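Local coordinates for protein L-asparaginase I (Vibrio cholerae, PDB 2OCD) that probably catalyses the hydrolysis of L-asparagine to L-aspartate and ammonium, working as a homotetramer of the asparaginase 1 family, at residues T50-D55 with A72-A77; G84-H89 with A130-A135. All coordinates share one frame; numbering follows the deposited sequence.

Interaction 1 (T50-D55 with A72-A77); sequences TIHEYD and ADDIAA. With ACT (acetate ion), chain F.
In a beta-alpha-beta crossover of the N-terminal alpha/beta domain, Tyr54 of strand 48-58 meets Asp74 of helix 65-78, the two side chains coming from opposite directions. Strand 48-58, at one border of the main sheet within this chain, is followed by helix 65-78, which leads into the parallel strand 84-88; strand 5-12 lies between the two strands. Backbones here are well separated, the closest CA pair, His52 CA and Asp74 CA, being 9.8 Å apart, and side chains span the gap. The phenol does most of that reaching: chi1 of -85° sets CG of Tyr54 opposite the carbonyl carbon, and the ring carries its hydroxyl to the helix. There Tyr54 OH donates to Asp74 OD1 over a short 2.5 Å, meeting the oxygen on its anti side and 17° out of the carboxylate plane. Ring and carboxylate are turned 64° against each other, with OD1 at the ring edge, close enough for Tyr54 CE1 to lie 3.2 Å from Asp74 OD1. The other oxygen, OD2, has a weak hydrogen bond with Tyr7 OH on strand 5-12, so the helix is tied to two neighbouring strands through one carboxylate. His52 adds a lighter touch, its CD2 4.2 Å from Asp74 OD1. An acetate ion, probably from the crystallisation liquor, sits over a face of the Tyr54 ring and at the edge of the His52 ring: its OXT lies 3.6 Å above the plane of the Tyr54 ring, over the centre, while His52 NE2 donates a nearly straight hydrogen bond of 3.0 Å to acetate O.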
# COMPACT_ATOMS: atom_id res chain seq x y z
N THR B 50 27.34 5.17 -25.80
CA THR B 50 28.71 5.53 -25.47
C THR B 50 28.75 6.03 -24.02
O THR B 50 27.95 6.89 -23.60
CB THR B 50 29.18 6.68 -26.38
OG1 THR B 50 28.94 6.31 -27.74
CG2 THR B 50 30.67 7.00 -26.19
N ILE B 51 29.71 5.49 -23.27
CA ILE B 51 29.93 5.87 -21.91
C ILE B 51 31.23 6.65 -21.84
O ILE B 51 32.23 6.23 -22.44
CB ILE B 51 29.98 4.65 -21.01
CG1 ILE B 51 30.17 5.06 -19.56
CG2 ILE B 51 31.11 3.69 -21.42
CD1 ILE B 51 29.85 3.93 -18.62
N HIS B 52 31.18 7.79 -21.13
CA HIS B 52 32.33 8.55 -20.73
C HIS B 52 32.44 8.52 -19.22
O HIS B 52 31.55 8.95 -18.53
CB HIS B 52 32.18 10.04 -21.14
CG HIS B 52 33.23 10.95 -20.57
ND1 HIS B 52 34.58 10.75 -20.76
CD2 HIS B 52 33.12 12.08 -19.83
CE1 HIS B 52 35.26 11.72 -20.16
NE2 HIS B 52 34.40 12.53 -19.58
N GLU B 53 33.54 8.02 -18.69
CA GLU B 53 33.77 8.09 -17.25
C GLU B 53 34.49 9.40 -16.90
O GLU B 53 35.49 9.77 -17.53
CB GLU B 53 34.58 6.89 -16.76
CG GLU B 53 35.08 7.08 -15.36
CD GLU B 53 35.65 5.82 -14.74
OE1 GLU B 53 35.55 4.72 -15.33
OE2 GLU B 53 36.18 5.94 -13.62
N TYR B 54 34.00 10.08 -15.87
CA TYR B 54 34.52 11.39 -15.51
C TYR B 54 35.88 11.18 -14.86
O TYR B 54 36.10 10.11 -14.25
CB TYR B 54 33.56 12.16 -14.58
CG TYR B 54 32.47 12.91 -15.27
CD1 TYR B 54 31.91 12.44 -16.42
CD2 TYR B 54 32.00 14.09 -14.76
CE1 TYR B 54 30.91 13.12 -17.07
CE2 TYR B 54 31.00 14.79 -15.39
CZ TYR B 54 30.45 14.32 -16.55
OH TYR B 54 29.45 15.01 -17.22
N ASP B 55 36.77 12.15 -15.05
CA ASP B 55 38.12 12.10 -14.53
C ASP B 55 38.54 13.53 -14.15
O ASP B 55 39.07 14.27 -14.97
CB ASP B 55 39.07 11.46 -15.57
CG ASP B 55 40.50 11.27 -15.05
OD1 ASP B 55 40.71 11.42 -13.83
OD2 ASP B 55 41.41 10.96 -15.87
N ALA B 72 26.47 19.83 -16.88
CA ALA B 72 25.75 20.61 -17.88
C ALA B 72 26.63 20.84 -19.11
O ALA B 72 26.24 20.63 -20.23
CB ALA B 72 25.30 21.95 -17.29
N ASP B 73 27.87 21.27 -18.90
CA ASP B 73 28.74 21.55 -20.03
C ASP B 73 29.05 20.33 -20.85
O ASP B 73 29.25 20.43 -22.04
CB ASP B 73 30.04 22.15 -19.56
CG ASP B 73 29.86 23.53 -18.98
OD1 ASP B 73 28.83 24.21 -19.28
OD2 ASP B 73 30.77 23.94 -18.22
N ASP B 74 29.09 19.18 -20.20
CA ASP B 74 29.41 17.93 -20.86
C ASP B 74 28.21 17.58 -21.74
O ASP B 74 28.32 17.38 -22.96
CB ASP B 74 29.68 16.90 -19.78
CG ASP B 74 29.92 15.53 -20.33
OD1 ASP B 74 29.65 14.49 -19.67
OD2 ASP B 74 30.37 15.49 -21.45
N ILE B 75 27.03 17.59 -21.15
CA ILE B 75 25.82 17.41 -21.94
C ILE B 75 25.75 18.32 -23.20
O ILE B 75 25.53 17.80 -24.34
CB ILE B 75 24.56 17.56 -21.03
CG1 ILE B 75 24.55 16.44 -20.01
CG2 ILE B 75 23.24 17.48 -21.88
CD1 ILE B 75 24.60 15.09 -20.68
N ALA B 76 25.91 19.63 -23.00
CA ALA B 76 25.91 20.63 -24.09
C ALA B 76 26.84 20.24 -25.23
O ALA B 76 26.47 20.31 -26.41
CB ALA B 76 26.33 22.00 -23.56
N ALA B 77 28.06 19.84 -24.86
CA ALA B 77 29.06 19.48 -25.83
C ALA B 77 28.56 18.27 -26.59
O ALA B 77 28.87 18.14 -27.76
CB ALA B 77 30.35 19.17 -25.17
C ACT F . 34.34 15.51 -18.35
O ACT F . 35.24 14.77 -17.85
OXT ACT F . 33.67 16.16 -17.52
CH3 ACT F . 34.08 15.64 -19.83

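Interaction 2 (G84-H89 with A130-A135); sequences GFVILH and ANLLNA
Val86 on strand 84-88 faces helix 127-141 with both of its methyls, and each finds a different partner. With CG1 opposite the backbone N (chi1 177°), the fork is spread along the helix: CG1 goes to Leu132 and CG2 to Ala135, one turn further on. Val86 CG2 stands 4.1 Å from Ala135 CB, and this is where the backbones come closest, Val86 CA lying 6.9 Å from Ala135 CA, consistent with the small size of alanine. Leu132 works differently. Its CB does not aim straight at the strand, but chi2 of 50° folds CD1 back toward its own CA while CD2 extends, and the folded CD1 alone makes both of its contacts. Val86 CG1 is 4.0 Å from Leu132 CD1, the two side chains crossing obliquely. Two residues along the strand, Leu88 starts off to the side, and its CD2 comes within 4.1 Å of Leu132 CD1. Here too the touching methyl is the one bent back, since Leu88 CD1 continues the extended chain, and the two leucines cross at about a right angle. All four residues are buried and purely apolar, with no hydrogen bond joining the segments. Thr115 of strand 112-115 packs against Val86 and Leu88, and Phe41 lies against Leu132. Beyond Leu88 the strand leads toward the probable active site, where Thr91 is predicted to be catalytic. A helix running nearly antiparallel to the strand, at 165°, and packed by aliphatic side chains on the parallel part of a mixed sheet is the layered architecture of an alpha/beta domain.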
# COMPACT_ATOMS: atom_id res chain seq x y z
N GLY B 84 19.70 11.03 -26.66
CA GLY B 84 19.32 11.12 -25.25
C GLY B 84 20.54 10.97 -24.33
O GLY B 84 21.68 10.79 -24.79
N PHE B 85 20.31 11.07 -23.03
CA PHE B 85 21.43 11.11 -22.08
C PHE B 85 21.04 10.51 -20.78
O PHE B 85 19.96 10.81 -20.30
CB PHE B 85 21.81 12.56 -21.85
CG PHE B 85 22.08 13.29 -23.13
CD1 PHE B 85 23.34 13.27 -23.68
CD2 PHE B 85 21.05 13.92 -23.82
CE1 PHE B 85 23.58 13.88 -24.84
CE2 PHE B 85 21.29 14.51 -24.99
CZ PHE B 85 22.56 14.50 -25.51
N VAL B 86 21.91 9.67 -20.23
CA VAL B 86 21.78 9.10 -18.89
C VAL B 86 22.97 9.49 -18.05
O VAL B 86 24.10 9.23 -18.40
CB VAL B 86 21.76 7.55 -18.90
CG1 VAL B 86 21.71 6.97 -17.45
CG2 VAL B 86 20.57 7.05 -19.71
N ILE B 87 22.70 10.09 -16.89
CA ILE B 87 23.76 10.55 -16.02
C ILE B 87 23.76 9.60 -14.83
O ILE B 87 22.82 9.59 -14.01
CB ILE B 87 23.50 12.01 -15.57
CG1 ILE B 87 23.67 12.98 -16.74
CG2 ILE B 87 24.44 12.44 -14.45
CD1 ILE B 87 22.85 14.31 -16.60
N LEU B 88 24.82 8.80 -14.74
CA LEU B 88 25.10 7.98 -13.53
C LEU B 88 25.77 8.80 -12.47
O LEU B 88 26.68 9.53 -12.75
CB LEU B 88 25.97 6.75 -13.83
CG LEU B 88 25.36 5.80 -14.86
CD1 LEU B 88 26.30 4.57 -15.06
CD2 LEU B 88 23.84 5.42 -14.43
N HIS B 89 25.30 8.65 -11.25
CA HIS B 89 25.49 9.62 -10.17
C HIS B 89 25.32 8.88 -8.84
O HIS B 89 24.59 7.93 -8.76
CB HIS B 89 24.42 10.70 -10.32
CG HIS B 89 24.66 11.93 -9.50
ND1 HIS B 89 24.65 11.92 -8.11
CD2 HIS B 89 24.87 13.21 -9.87
CE1 HIS B 89 24.85 13.15 -7.68
NE2 HIS B 89 24.97 13.95 -8.72
N ALA B 130 18.95 -3.18 -13.56
CA ALA B 130 17.61 -2.78 -13.98
C ALA B 130 17.50 -1.25 -14.14
O ALA B 130 16.85 -0.79 -15.05
CB ALA B 130 16.58 -3.30 -13.01
N ASN B 131 18.13 -0.48 -13.26
CA ASN B 131 18.05 0.96 -13.33
C ASN B 131 18.74 1.51 -14.58
O ASN B 131 18.23 2.41 -15.22
CB ASN B 131 18.70 1.61 -12.09
CG ASN B 131 17.80 1.61 -10.84
OD1 ASN B 131 18.30 1.85 -9.75
ND2 ASN B 131 16.51 1.42 -11.01
N LEU B 132 19.90 0.99 -14.95
CA LEU B 132 20.54 1.44 -16.17
C LEU B 132 19.86 0.87 -17.43
O LEU B 132 19.72 1.57 -18.46
CB LEU B 132 22.02 1.06 -16.20
CG LEU B 132 22.84 1.62 -17.36
CD1 LEU B 132 22.68 3.13 -17.59
CD2 LEU B 132 24.30 1.25 -17.20
N LEU B 133 19.46 -0.38 -17.35
CA LEU B 133 18.78 -1.03 -18.44
C LEU B 133 17.54 -0.24 -18.84
O LEU B 133 17.37 0.14 -19.97
CB LEU B 133 18.43 -2.46 -18.05
CG LEU B 133 18.62 -3.44 -19.18
CD1 LEU B 133 18.89 -4.86 -18.64
CD2 LEU B 133 17.33 -3.34 -20.04
N ASN B 134 16.67 0.03 -17.89
CA ASN B 134 15.44 0.72 -18.24
C ASN B 134 15.61 2.23 -18.52
O ASN B 134 14.80 2.80 -19.27
CB ASN B 134 14.39 0.53 -17.14
CG ASN B 134 13.81 -0.88 -17.10
OD1 ASN B 134 14.01 -1.69 -18.02
ND2 ASN B 134 13.07 -1.18 -16.00
N ALA B 135 16.60 2.86 -17.88
CA ALA B 135 16.89 4.26 -18.14
C ALA B 135 17.23 4.36 -19.59
O ALA B 135 16.72 5.24 -20.31
CB ALA B 135 18.07 4.79 -17.32

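In the fold
Both contacts lay a helix against the same mixed sheet, but on opposite faces: helix 65-78 packs on one and helix 127-141 on the other. Interaction 1 sits toward the border strand and is partly open; there a tyrosine-aspartate hydrogen bond does the joining, with an acetate ion bound alongside on His52. Interaction 2 lies at a more central strand and is wholly buried, with methyl groups alone in contact. Alternation along strand 84-88 connects them: while Val86 faces interaction 2, its neighbour Phe85 points the other way, where Phe85 CD1 packs 3.7 Å from Ile75 CD1 on the helix of interaction 1.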